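Local coordinates for ABC-type branched-chain amino acid transport systems periplasmic component-like protein (Thermomonospora curvata, PDB 4N03), which probably captures fatty acids such as palmitic acid and presents them to an ABC transporter, at residues L49-T54 with P303-D308; R118-K123 with L136-I141; D151-V156 with S392-N397; D21-G26 with G69-T74; E198-P203 with V215-K220. All blocks are in the same frame, centred on the assembly; numbering follows the deposited sequence.

Overall arrangement
The five contacts are spread over both lobes of a periplasmic binding protein whose palmitic acid lies near the middle of the chain. Contact 1 comes closest to it, with the side chain of L49 about 4 Å from the ligand; in contacts 2 and 3 the side chains of I141 and N154 stand about 11 and 12 Å away. Contact 2 leads out of the 126-129 end of the four-stranded sheet and contact 3 picks up the next helix, their nearest atoms about 11 Å apart. Contacts 4 and 5 lie at opposite ends, centres about 54 Å apart. Contact 3 is contact 5's nearest neighbour, with nearest atoms about 8 Å apart, and no two of the five touch.

Contact 1: L49-T54 with P303-D308; sequences LGKSIT and PKDPLD
S52 and D308 meet through a short hydrogen bond, OG to OD2 at 2.6 Å, which reaches the carboxylate on its syn side but 32° out of its plane. The serine oxygen also has a hydrogen-bonded partner in P48 O, one turn back, and it accepts from a water 2.8 Å from S52 OG. That same water donates to P306 O, also 2.8 Å away, and so ties the hydroxyl to the loop backbone. The other oxygen of D308 is occupied too: OD1 accepts from V311 N, so this aspartate is the N-cap of helix 309-330 while gripping helix 47-66. The contact thus joins the helix that follows strand 33-40 to the loop linking helices 289-301 and 309-330, an arrangement consistent with the two-lobed fold of leucine-binding-protein relatives.

Charge enters further out, where K51 NZ forms a salt bridge with D305 OD1 at 3.1 Å. The lysine chain is extended all the way, with CG anti to the backbone N (chi1 -174°), and crosses the aspartate at about a right angle. D305 uses its second oxygen, OD2, to accept from Q55 NE2, one helical turn on from K51.

Van der Waals contact is small: L49 CD2 meets the D308 carboxylate at a slant, 3.8 Å from D308 OD2, and the leucine side chain also touches the bound palmitic acid.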
# COMPACT_ATOMS: atom_id res chain seq x y z
N LEU A 49 -0.67 8.88 6.68
CA LEU A 49 -0.57 7.43 6.41
C LEU A 49 0.87 6.98 6.56
O LEU A 49 1.11 5.93 7.16
CB LEU A 49 -1.15 7.06 5.06
CG LEU A 49 -2.68 7.23 5.03
CD1 LEU A 49 -3.15 7.29 3.60
CD2 LEU A 49 -3.42 6.12 5.75
N GLY A 50 1.84 7.76 6.11
CA GLY A 50 3.22 7.40 6.34
C GLY A 50 3.55 7.36 7.82
O GLY A 50 4.29 6.49 8.28
N LYS A 51 3.02 8.30 8.60
CA LYS A 51 3.18 8.27 10.05
C LYS A 51 2.63 7.01 10.63
O LYS A 51 3.29 6.37 11.47
CB LYS A 51 2.56 9.51 10.67
CG LYS A 51 2.80 9.64 12.16
CD LYS A 51 2.17 10.89 12.76
CE LYS A 51 2.52 11.00 14.25
NZ LYS A 51 2.01 12.25 14.81
N SER A 52 1.42 6.61 10.23
CA SER A 52 0.82 5.42 10.78
C SER A 52 1.62 4.19 10.45
O SER A 52 1.80 3.30 11.32
CB SER A 52 -0.59 5.25 10.27
OG SER A 52 -1.43 6.29 10.68
N ILE A 53 2.04 4.07 9.18
CA ILE A 53 2.82 2.92 8.76
C ILE A 53 4.12 2.80 9.57
O ILE A 53 4.49 1.75 10.05
CB ILE A 53 3.09 2.96 7.25
CG1 ILE A 53 1.79 2.88 6.46
CG2 ILE A 53 4.00 1.83 6.85
CD1 ILE A 53 1.93 3.31 5.02
N THR A 54 4.79 3.93 9.66
CA THR A 54 6.07 4.02 10.34
C THR A 54 5.94 3.68 11.83
O THR A 54 6.74 2.93 12.37
CB THR A 54 6.68 5.38 10.13
OG1 THR A 54 6.91 5.54 8.74
CG2 THR A 54 8.00 5.56 10.84
N PRO A 303 -1.85 6.93 21.71
CA PRO A 303 -3.25 7.27 21.97
C PRO A 303 -3.81 8.46 21.15
O PRO A 303 -5.03 8.53 20.97
CB PRO A 303 -3.25 7.62 23.45
CG PRO A 303 -1.81 7.76 23.85
CD PRO A 303 -1.01 6.97 22.89
N LYS A 304 -2.95 9.36 20.67
CA LYS A 304 -3.38 10.58 19.97
C LYS A 304 -3.37 10.45 18.44
O LYS A 304 -3.65 11.42 17.72
CB LYS A 304 -2.49 11.75 20.39
CG LYS A 304 -2.31 11.88 21.90
CD LYS A 304 -1.54 13.14 22.26
CE LYS A 304 -1.19 13.20 23.74
NZ LYS A 304 -0.26 14.32 24.02
N ASP A 305 -3.02 9.27 17.94
CA ASP A 305 -2.88 9.09 16.48
C ASP A 305 -3.96 8.13 16.02
O ASP A 305 -3.92 6.96 16.32
CB ASP A 305 -1.51 8.54 16.11
CG ASP A 305 -0.40 9.51 16.36
OD1 ASP A 305 -0.49 10.68 15.89
OD2 ASP A 305 0.58 9.09 17.01
N PRO A 306 -4.89 8.61 15.24
CA PRO A 306 -6.01 7.75 14.90
C PRO A 306 -5.59 6.44 14.24
O PRO A 306 -4.65 6.40 13.48
CB PRO A 306 -6.81 8.62 13.92
CG PRO A 306 -6.51 10.02 14.34
CD PRO A 306 -5.06 9.98 14.71
N LEU A 307 -6.27 5.37 14.57
CA LEU A 307 -6.12 4.12 13.86
C LEU A 307 -6.52 4.30 12.41
O LEU A 307 -7.43 5.06 12.11
CB LEU A 307 -6.95 3.02 14.49
CG LEU A 307 -6.53 2.59 15.89
CD1 LEU A 307 -7.60 1.71 16.46
CD2 LEU A 307 -5.21 1.86 15.88
N ASP A 308 -5.86 3.61 11.46
CA ASP A 308 -6.17 3.67 10.05
C ASP A 308 -5.60 2.45 9.38
O ASP A 308 -4.95 1.62 10.02
CB ASP A 308 -5.69 4.99 9.44
CG ASP A 308 -4.20 5.17 9.42
OD1 ASP A 308 -3.46 4.17 9.28
OD2 ASP A 308 -3.75 6.34 9.48
O HOH W 1 -1.85 6.56 13.40

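Contact 2: R118-K123 with L136-I141; sequences RIESDK and LGSKYI
Y140 turns one face of its ring to K123, whose CA sits 3.5 Å from the ring centroid and only 12° off the normal, a clear CH-pi contact. K123 has positive phi and ends helix 109-122 in a Schellman motif, which brings its backbone over the ring. Its side chain then runs beside the tyrosine, pointing the same way, with CG 3.3 Å from OH. K139 CB covers the opposite face, toward the rim.

E120 comes at the ring edge. Its CG is anti to the backbone N (chi1 -172°) and the chain bends at chi2, which swings the carboxylate across to the loop. There S138 OG donates to OE1 at 2.9 Å, and a water bridges OE2 and K139 N. S138 OG also accepts from Y140 N, an ST turn. I119 CG2 packs on I141 CG1 at 3.8 Å.

A serine in place of Y140 would probably leave K123 CA without its aromatic platform and open a gap beside E120. With the carboxylate held by serine and water, the end of the helix is fixed to the chain that leaves strand 126-129 for helix 148-161, partly through polar bonds that may depend on E120 being ionised.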
# COMPACT_ATOMS: atom_id res chain seq x y z
N ARG A 118 19.31 0.44 -8.29
CA ARG A 118 20.21 0.35 -7.15
C ARG A 118 19.82 -0.77 -6.16
O ARG A 118 20.68 -1.48 -5.65
CB ARG A 118 20.21 1.67 -6.40
CG ARG A 118 20.92 2.79 -7.13
CD ARG A 118 20.83 4.03 -6.25
NE ARG A 118 21.36 5.22 -6.90
CZ ARG A 118 20.68 6.00 -7.73
NH1 ARG A 118 19.40 5.71 -8.04
NH2 ARG A 118 21.28 7.09 -8.24
N ILE A 119 18.52 -0.94 -5.96
CA ILE A 119 18.02 -2.01 -5.10
C ILE A 119 18.51 -3.34 -5.61
O ILE A 119 18.99 -4.21 -4.86
CB ILE A 119 16.49 -1.94 -5.00
CG1 ILE A 119 16.07 -0.85 -4.02
CG2 ILE A 119 15.89 -3.28 -4.57
CD1 ILE A 119 14.59 -0.53 -4.10
N GLU A 120 18.43 -3.50 -6.94
CA GLU A 120 18.83 -4.77 -7.54
C GLU A 120 20.35 -4.99 -7.37
O GLU A 120 20.80 -6.08 -6.99
CB GLU A 120 18.45 -4.81 -9.01
CG GLU A 120 18.67 -6.18 -9.64
CD GLU A 120 17.54 -7.18 -9.25
OE1 GLU A 120 16.37 -6.74 -9.06
OE2 GLU A 120 17.81 -8.38 -9.16
N SER A 121 21.12 -3.93 -7.62
CA SER A 121 22.57 -4.03 -7.53
C SER A 121 23.01 -4.30 -6.11
O SER A 121 23.93 -5.06 -5.84
CB SER A 121 23.19 -2.73 -8.04
OG SER A 121 24.61 -2.81 -7.99
N ASP A 122 22.32 -3.67 -5.17
CA ASP A 122 22.64 -3.75 -3.73
C ASP A 122 22.07 -5.01 -3.08
O ASP A 122 22.41 -5.33 -1.95
CB ASP A 122 22.12 -2.51 -3.01
CG ASP A 122 22.89 -1.26 -3.33
OD1 ASP A 122 24.07 -1.36 -3.79
OD2 ASP A 122 22.35 -0.19 -3.09
N LYS A 123 21.19 -5.73 -3.76
CA LYS A 123 20.46 -6.87 -3.21
C LYS A 123 19.65 -6.47 -1.96
O LYS A 123 19.55 -7.21 -0.99
CB LYS A 123 21.40 -8.04 -2.90
CG LYS A 123 22.16 -8.53 -4.14
CD LYS A 123 23.06 -9.70 -3.82
CE LYS A 123 23.45 -10.52 -5.04
NZ LYS A 123 23.92 -9.77 -6.23
N LEU A 136 6.99 -5.19 -9.74
CA LEU A 136 7.11 -6.62 -9.93
C LEU A 136 8.36 -6.93 -10.73
O LEU A 136 8.93 -6.04 -11.39
CB LEU A 136 5.88 -7.20 -10.64
CG LEU A 136 4.57 -7.13 -9.86
CD1 LEU A 136 3.47 -7.70 -10.75
CD2 LEU A 136 4.65 -7.91 -8.54
N GLY A 137 8.79 -8.17 -10.67
CA GLY A 137 9.94 -8.63 -11.46
C GLY A 137 11.27 -8.44 -10.82
O GLY A 137 12.31 -8.63 -11.45
N SER A 138 11.30 -8.09 -9.54
CA SER A 138 12.58 -7.99 -8.81
C SER A 138 12.60 -8.92 -7.65
O SER A 138 11.75 -8.82 -6.75
CB SER A 138 12.79 -6.61 -8.25
OG SER A 138 13.95 -6.72 -7.38
N LYS A 139 13.59 -9.81 -7.56
CA LYS A 139 13.71 -10.73 -6.44
C LYS A 139 13.70 -9.97 -5.12
O LYS A 139 13.21 -10.51 -4.14
CB LYS A 139 15.01 -11.59 -6.53
CG LYS A 139 15.09 -12.78 -5.56
CD LYS A 139 16.44 -13.53 -5.60
CE LYS A 139 16.54 -14.51 -4.43
NZ LYS A 139 17.82 -15.28 -4.47
N TYR A 140 14.29 -8.79 -5.12
CA TYR A 140 14.54 -8.07 -3.88
C TYR A 140 13.40 -7.20 -3.44
O TYR A 140 13.43 -6.71 -2.28
CB TYR A 140 15.83 -7.28 -4.00
CG TYR A 140 16.97 -8.18 -4.23
CD1 TYR A 140 17.49 -8.91 -3.20
CD2 TYR A 140 17.49 -8.39 -5.51
CE1 TYR A 140 18.52 -9.80 -3.38
CE2 TYR A 140 18.52 -9.34 -5.69
CZ TYR A 140 18.99 -10.04 -4.58
OH TYR A 140 20.03 -10.95 -4.67
N ILE A 141 12.38 -6.99 -4.26
CA ILE A 141 11.25 -6.14 -3.91
C ILE A 141 10.03 -6.98 -3.70
O ILE A 141 9.65 -7.72 -4.62
CB ILE A 141 10.99 -5.06 -4.96
CG1 ILE A 141 12.25 -4.20 -5.16
CG2 ILE A 141 9.79 -4.23 -4.54
CD1 ILE A 141 12.13 -3.20 -6.30
O HOH W 2 15.52 -9.74 -9.26

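Contact 3: D151-V156 with S392-N397; sequences DMINGV and SELAKN
N154 reaches across to S392 and A395 from helix 148-161, and its side chain is worth following outward. CB leaves the helix with CG anti to the carbonyl carbon (chi1 -78°), a turn that carries the amide over to the start of helix 393-397. At CG the amide carbon rests 3.9 Å from A395 CB. OD1 takes two donors from one residue: S392 N at 2.9 Å, with the N-H pointing fairly straight at it, and S392 OG at 2.8 Å. The amide nitrogen at the other tip, ND2, passes 4.0 Å from A395 CB and gives its hydrogens to T370 OG1 and R368 O, so both ends of the amide are engaged and its rotation is fixed.

Beside it, I153 puts CG2 against the second helix, 3.5 Å from L394 CG and 3.9 Å from A395 CB. The short helical segments 151-156 and 393-397 run nearly antiparallel, their axes 8.6 Å apart at closest approach and 155° between directions, and the small A395 lets them approach. In the fold this packs the closing helix, which follows strand 383-390, on the helix that opens the second lobe.

A leucine here in place of N154 would probably leave S392 N and OG without their acceptor and set the start of the short helix free to shift. S392 is itself the N-cap residue, its OG accepting from A395 N at 3.0 Å. The asparagine is therefore a second-shell support for a helix cap: by accepting the serine hydroxyl's hydrogen it leaves the oxygen's lone pairs for the capping bond, and it satisfies buried polar atoms without a net charge.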
# COMPACT_ATOMS: atom_id res chain seq x y z
N ASP A 151 -6.70 -4.35 -8.54
CA ASP A 151 -7.72 -3.74 -7.70
C ASP A 151 -8.80 -3.04 -8.53
O ASP A 151 -9.96 -3.14 -8.20
CB ASP A 151 -7.14 -2.74 -6.71
CG ASP A 151 -6.46 -3.38 -5.53
OD1 ASP A 151 -6.71 -4.54 -5.20
OD2 ASP A 151 -5.68 -2.60 -4.90
N MSE A 152 -8.42 -2.28 -9.57
CA MSE A 152 -9.43 -1.65 -10.40
C MSE A 152 -10.22 -2.65 -11.22
O MSE A 152 -11.39 -2.43 -11.44
CB MSE A 152 -8.80 -0.60 -11.33
CG MSE A 152 -8.29 0.64 -10.60
SE MSE A 152 -9.73 1.67 -9.80
CE MSE A 152 -9.62 1.11 -8.04
N ILE A 153 -9.61 -3.74 -11.66
CA ILE A 153 -10.38 -4.74 -12.39
C ILE A 153 -11.46 -5.34 -11.50
O ILE A 153 -12.64 -5.41 -11.84
CB ILE A 153 -9.45 -5.82 -12.96
CG1 ILE A 153 -8.55 -5.21 -14.06
CG2 ILE A 153 -10.26 -6.95 -13.54
CD1 ILE A 153 -7.36 -6.08 -14.39
N ASN A 154 -11.03 -5.77 -10.30
CA ASN A 154 -11.99 -6.27 -9.30
C ASN A 154 -13.05 -5.22 -8.98
O ASN A 154 -14.22 -5.52 -8.92
CB ASN A 154 -11.26 -6.74 -8.05
CG ASN A 154 -10.61 -8.10 -8.19
OD1 ASN A 154 -11.12 -8.97 -8.89
ND2 ASN A 154 -9.51 -8.31 -7.50
N GLY A 155 -12.61 -3.99 -8.77
CA GLY A 155 -13.53 -2.94 -8.42
C GLY A 155 -14.55 -2.59 -9.47
O GLY A 155 -15.73 -2.38 -9.20
N VAL A 156 -14.13 -2.54 -10.75
CA VAL A 156 -15.07 -2.31 -11.85
C VAL A 156 -16.02 -3.48 -12.00
O VAL A 156 -17.21 -3.28 -12.23
CB VAL A 156 -14.32 -1.95 -13.15
CG1 VAL A 156 -15.29 -1.90 -14.31
CG2 VAL A 156 -13.58 -0.63 -12.95
N SER A 392 -12.20 -11.63 -8.84
CA SER A 392 -13.02 -11.85 -10.04
C SER A 392 -12.34 -12.73 -11.06
O SER A 392 -11.14 -12.76 -11.13
CB SER A 392 -13.42 -10.53 -10.68
OG SER A 392 -12.34 -9.82 -11.22
N GLU A 393 -13.13 -13.45 -11.83
CA GLU A 393 -12.59 -14.16 -13.01
C GLU A 393 -11.86 -13.23 -13.94
O GLU A 393 -10.82 -13.57 -14.50
CB GLU A 393 -13.68 -14.93 -13.74
CG GLU A 393 -14.22 -16.10 -12.96
CD GLU A 393 -13.18 -17.13 -12.55
OE1 GLU A 393 -12.46 -17.68 -13.43
OE2 GLU A 393 -13.06 -17.42 -11.33
N LEU A 394 -12.39 -12.04 -14.09
CA LEU A 394 -11.81 -11.04 -14.89
C LEU A 394 -10.37 -10.75 -14.46
O LEU A 394 -9.45 -10.67 -15.27
CB LEU A 394 -12.72 -9.82 -14.80
CG LEU A 394 -12.44 -8.68 -15.74
CD1 LEU A 394 -12.57 -9.06 -17.19
CD2 LEU A 394 -13.37 -7.50 -15.44
N ALA A 395 -10.18 -10.55 -13.14
CA ALA A 395 -8.86 -10.32 -12.62
C ALA A 395 -7.96 -11.56 -12.66
O ALA A 395 -6.76 -11.45 -12.83
CB ALA A 395 -8.91 -9.80 -11.20
N LYS A 396 -8.56 -12.73 -12.47
CA LYS A 396 -7.80 -13.96 -12.47
C LYS A 396 -7.14 -14.22 -13.83
O LYS A 396 -6.05 -14.71 -13.86
CB LYS A 396 -8.74 -15.13 -12.21
CG LYS A 396 -8.09 -16.50 -12.07
CD LYS A 396 -9.19 -17.48 -11.60
CE LYS A 396 -8.74 -18.85 -11.25
NZ LYS A 396 -9.95 -19.69 -11.07
N ASN A 397 -7.81 -13.87 -14.94
CA ASN A 397 -7.33 -14.17 -16.27
C ASN A 397 -6.51 -13.05 -16.87
O ASN A 397 -5.89 -13.25 -17.91
CB ASN A 397 -8.49 -14.59 -17.19
CG ASN A 397 -9.21 -15.83 -16.70
OD1 ASN A 397 -8.64 -16.66 -16.00
ND2 ASN A 397 -10.44 -15.96 -17.06

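Contact 4: D21-G26 with G69-T74; sequences DGVKQG and GVCGRT
D21 OD1 is gripped by R73 NH2 at 2.9 Å and by V23 N at 3.2 Å, the two donors reaching it from opposite faces of its plane. The bond from V23 closes an Asx turn and comes from above the carboxylate; the bond from R73 is nearly straight, 174° at the hydrogen. The other carboxylate oxygen, OD2, uses its syn lone pair for R73 NH1 at 2.8 Å, so the guanidinium holds D21 end-on with two nitrogens, one to each oxygen, although the two flat groups are 36° apart.

R73 NH2 has a second acceptor in Q25 OE1, 2.8 Å away. That bond too is nearly straight, and it lies in the guanidinium plane and in the carbonyl plane of an amide standing almost upright to it. R73 NE binds T30 O, and L334 packs against the side chain. The arginine is carried by a type I' turn, V70 to R73, ahead of strand 74-81, and it fastens the N-terminal run, whose strand 24-25 pairs with 333-334, onto the first lobe. Its extended chain from CG to NE gives it the necessary reach.

V23 lies across the arginine, with CG1 over one face of the guanidinium. Its other methyl, CG2, meets C71 SG at 3.8 Å, and that sulfur is disulfide-bonded to C329 at the end of helix 309-330.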
# COMPACT_ATOMS: atom_id res chain seq x y z
N ASP A 21 28.42 -15.28 17.72
CA ASP A 21 27.51 -16.39 17.71
C ASP A 21 27.61 -17.21 16.40
O ASP A 21 26.79 -18.09 16.19
CB ASP A 21 26.07 -15.92 17.96
CG ASP A 21 25.59 -14.93 16.94
OD1 ASP A 21 26.36 -14.48 16.04
OD2 ASP A 21 24.39 -14.59 17.06
N GLY A 22 28.60 -16.90 15.55
CA GLY A 22 28.75 -17.58 14.25
C GLY A 22 27.80 -17.13 13.13
O GLY A 22 27.79 -17.73 12.04
N VAL A 23 27.06 -16.06 13.36
CA VAL A 23 26.12 -15.56 12.38
C VAL A 23 26.82 -14.57 11.48
O VAL A 23 27.43 -13.61 11.91
CB VAL A 23 24.89 -14.94 13.08
CG1 VAL A 23 23.99 -14.26 12.06
CG2 VAL A 23 24.16 -15.98 13.92
N LYS A 24 26.71 -14.81 10.16
CA LYS A 24 27.25 -13.88 9.19
C LYS A 24 26.47 -12.56 9.22
O LYS A 24 25.26 -12.55 9.34
CB LYS A 24 27.20 -14.48 7.78
CG LYS A 24 28.09 -15.69 7.56
CD LYS A 24 27.79 -16.35 6.22
CE LYS A 24 28.56 -17.64 5.99
NZ LYS A 24 27.83 -18.46 4.99
N GLN A 25 27.21 -11.46 9.16
CA GLN A 25 26.64 -10.13 9.33
C GLN A 25 26.83 -9.28 8.07
O GLN A 25 27.92 -8.88 7.77
CB GLN A 25 27.28 -9.45 10.55
CG GLN A 25 27.11 -10.24 11.85
CD GLN A 25 27.77 -9.66 13.09
OE1 GLN A 25 27.37 -10.04 14.19
NE2 GLN A 25 28.75 -8.83 12.97
N GLY A 26 25.72 -8.93 7.42
CA GLY A 26 25.78 -8.05 6.27
C GLY A 26 25.76 -6.60 6.68
O GLY A 26 25.90 -6.26 7.87
N GLY A 69 14.90 -9.43 20.78
CA GLY A 69 15.36 -9.16 19.43
C GLY A 69 15.35 -10.40 18.57
O GLY A 69 14.57 -11.29 18.75
N VAL A 70 16.20 -10.40 17.55
CA VAL A 70 16.38 -11.50 16.57
C VAL A 70 17.82 -11.96 16.64
O VAL A 70 18.73 -11.13 16.52
CB VAL A 70 16.08 -11.11 15.11
CG1 VAL A 70 16.32 -12.28 14.19
CG2 VAL A 70 14.63 -10.64 15.01
N CYS A 71 18.05 -13.24 16.90
CA CYS A 71 19.44 -13.73 16.91
C CYS A 71 20.20 -12.94 18.02
O CYS A 71 21.38 -12.66 17.87
CB CYS A 71 20.05 -13.62 15.44
SG CYS A 71 20.52 -15.25 14.77
N GLY A 72 19.52 -12.55 19.11
CA GLY A 72 20.09 -11.75 20.18
C GLY A 72 20.46 -10.32 19.84
O GLY A 72 21.18 -9.62 20.61
N ARG A 73 19.95 -9.84 18.71
CA ARG A 73 20.24 -8.53 18.22
C ARG A 73 18.98 -7.66 18.24
O ARG A 73 17.87 -8.10 17.90
CB ARG A 73 20.79 -8.62 16.80
CG ARG A 73 22.17 -9.27 16.74
CD ARG A 73 22.56 -9.60 15.31
NE ARG A 73 23.89 -10.16 15.19
CZ ARG A 73 24.22 -11.41 15.47
NH1 ARG A 73 23.34 -12.28 15.86
NH2 ARG A 73 25.47 -11.80 15.28
N THR A 74 19.17 -6.42 18.65
CA THR A 74 18.08 -5.44 18.70
C THR A 74 17.84 -4.86 17.32
O THR A 74 18.77 -4.50 16.66
CB THR A 74 18.39 -4.30 19.70
OG1 THR A 74 19.48 -3.50 19.22
CG2 THR A 74 18.77 -4.81 21.03

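Contact 5: E198-P203 with V215-K220; sequences EVFELP and VAALAK
A217 offers a single methyl as the bump, and the hollow that receives it lies between F200 and L202. A217 CB stands 4.1 Å from F200 CZ and also 4.1 Å from L202 CD2, so the ring tip and one leucine branch share it about equally. The ring rim also passes the helix backbone, with F200 CE2 3.8 Å from A217 O.

L218 fills the neighbouring dip. Its CG rests on L202 CD1 at 3.8 Å, and its CD2 extends on to the ring, 4.2 Å from F200 CD2. L202 thus straddles the two helix residues, giving one branch to each, while its side chain and that of L218 cross obliquely. F200 and L202, two apart on the strand, point from the same face, and F200's chi1 of 171°, with CG anti to the backbone N, swings the ring over to A217.

This is half of a beta-alpha-beta crossover: strand 198-204, on the edge of the larger sheet, is followed by helix 212-220 and then by strand 225-229, with strand 170-176 between the two strands in the Rossmann-like second lobe. Over the segments 198-203 and 215-220 strand and helix run almost antiparallel, their axes 10.0 Å apart at closest approach and 166° between directions. Deeper in, L218 also packs on V174 of strand 170-176 and on V223 and M247. On the other face of strand 198-204, V199 and E201 touch helix 179-195, and E201 makes a salt bridge with K189.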
# COMPACT_ATOMS: atom_id res chain seq x y z
N GLU A 198 -16.80 2.63 -21.71
CA GLU A 198 -15.90 3.67 -22.19
C GLU A 198 -15.12 4.25 -21.00
O GLU A 198 -15.57 4.16 -19.83
CB GLU A 198 -16.73 4.81 -22.83
CG GLU A 198 -17.56 4.43 -24.06
CD GLU A 198 -18.26 5.65 -24.67
OE1 GLU A 198 -17.68 6.76 -24.60
OE2 GLU A 198 -19.36 5.49 -25.25
N VAL A 199 -13.95 4.83 -21.24
CA VAL A 199 -13.14 5.45 -20.19
C VAL A 199 -12.75 6.87 -20.59
O VAL A 199 -12.29 7.08 -21.72
CB VAL A 199 -11.84 4.66 -19.89
CG1 VAL A 199 -11.07 5.25 -18.72
CG2 VAL A 199 -12.19 3.22 -19.56
N PHE A 200 -12.94 7.81 -19.70
CA PHE A 200 -12.49 9.17 -19.82
C PHE A 200 -11.37 9.35 -18.81
O PHE A 200 -11.55 9.10 -17.58
CB PHE A 200 -13.64 10.14 -19.53
CG PHE A 200 -13.24 11.58 -19.44
CD1 PHE A 200 -12.59 12.18 -20.45
CD2 PHE A 200 -13.53 12.30 -18.30
CE1 PHE A 200 -12.20 13.50 -20.36
CE2 PHE A 200 -13.19 13.62 -18.20
CZ PHE A 200 -12.52 14.23 -19.25
N GLU A 201 -10.20 9.74 -19.27
CA GLU A 201 -8.99 9.77 -18.46
C GLU A 201 -8.58 11.19 -18.06
O GLU A 201 -8.56 12.08 -18.92
CB GLU A 201 -7.84 9.18 -19.31
CG GLU A 201 -8.12 7.80 -19.84
CD GLU A 201 -6.97 7.14 -20.60
OE1 GLU A 201 -5.83 7.62 -20.48
OE2 GLU A 201 -7.31 6.16 -21.30
N LEU A 202 -8.24 11.41 -16.79
CA LEU A 202 -7.90 12.74 -16.28
C LEU A 202 -6.63 12.65 -15.50
O LEU A 202 -6.67 12.38 -14.28
CB LEU A 202 -9.06 13.29 -15.42
CG LEU A 202 -10.29 13.80 -16.14
CD1 LEU A 202 -11.36 14.25 -15.19
CD2 LEU A 202 -9.96 15.05 -16.95
N PRO A 203 -5.47 12.87 -16.07
CA PRO A 203 -4.23 12.84 -15.31
C PRO A 203 -4.08 14.05 -14.39
O PRO A 203 -4.46 15.16 -14.75
CB PRO A 203 -3.15 12.90 -16.38
CG PRO A 203 -3.81 13.56 -17.52
CD PRO A 203 -5.24 13.11 -17.51
N VAL A 215 -13.77 17.79 -11.58
CA VAL A 215 -15.20 17.55 -11.43
C VAL A 215 -16.00 18.14 -12.59
O VAL A 215 -16.93 17.50 -13.10
CB VAL A 215 -15.68 18.05 -10.05
CG1 VAL A 215 -17.20 18.01 -9.96
CG2 VAL A 215 -15.08 17.22 -8.92
N ALA A 216 -15.65 19.36 -12.99
CA ALA A 216 -16.33 19.98 -14.12
C ALA A 216 -16.18 19.12 -15.38
O ALA A 216 -17.12 18.94 -16.16
CB ALA A 216 -15.78 21.39 -14.39
N ALA A 217 -14.97 18.60 -15.60
CA ALA A 217 -14.74 17.78 -16.78
C ALA A 217 -15.52 16.47 -16.71
O ALA A 217 -16.09 16.03 -17.72
CB ALA A 217 -13.25 17.51 -16.93
N LEU A 218 -15.54 15.82 -15.54
CA LEU A 218 -16.33 14.61 -15.35
C LEU A 218 -17.81 14.83 -15.65
O LEU A 218 -18.47 13.98 -16.26
CB LEU A 218 -16.14 14.08 -13.93
CG LEU A 218 -14.75 13.55 -13.62
CD1 LEU A 218 -14.55 13.49 -12.13
CD2 LEU A 218 -14.55 12.17 -14.22
N ALA A 219 -18.35 15.95 -15.20
CA ALA A 219 -19.73 16.28 -15.44
C ALA A 219 -19.97 16.53 -16.93
O ALA A 219 -20.96 16.06 -17.50
CB ALA A 219 -20.11 17.49 -14.61
N LYS A 220 -19.07 17.27 -17.57
CA LYS A 220 -19.23 17.54 -19.01
C LYS A 220 -19.25 16.27 -19.83
O LYS A 220 -20.00 16.15 -20.82
CB LYS A 220 -18.10 18.45 -19.47
CG LYS A 220 -18.16 18.82 -20.93
CD LYS A 220 -17.18 19.93 -21.27
CE LYS A 220 -17.47 20.51 -22.66
NZ LYS A 220 -16.60 21.69 -22.91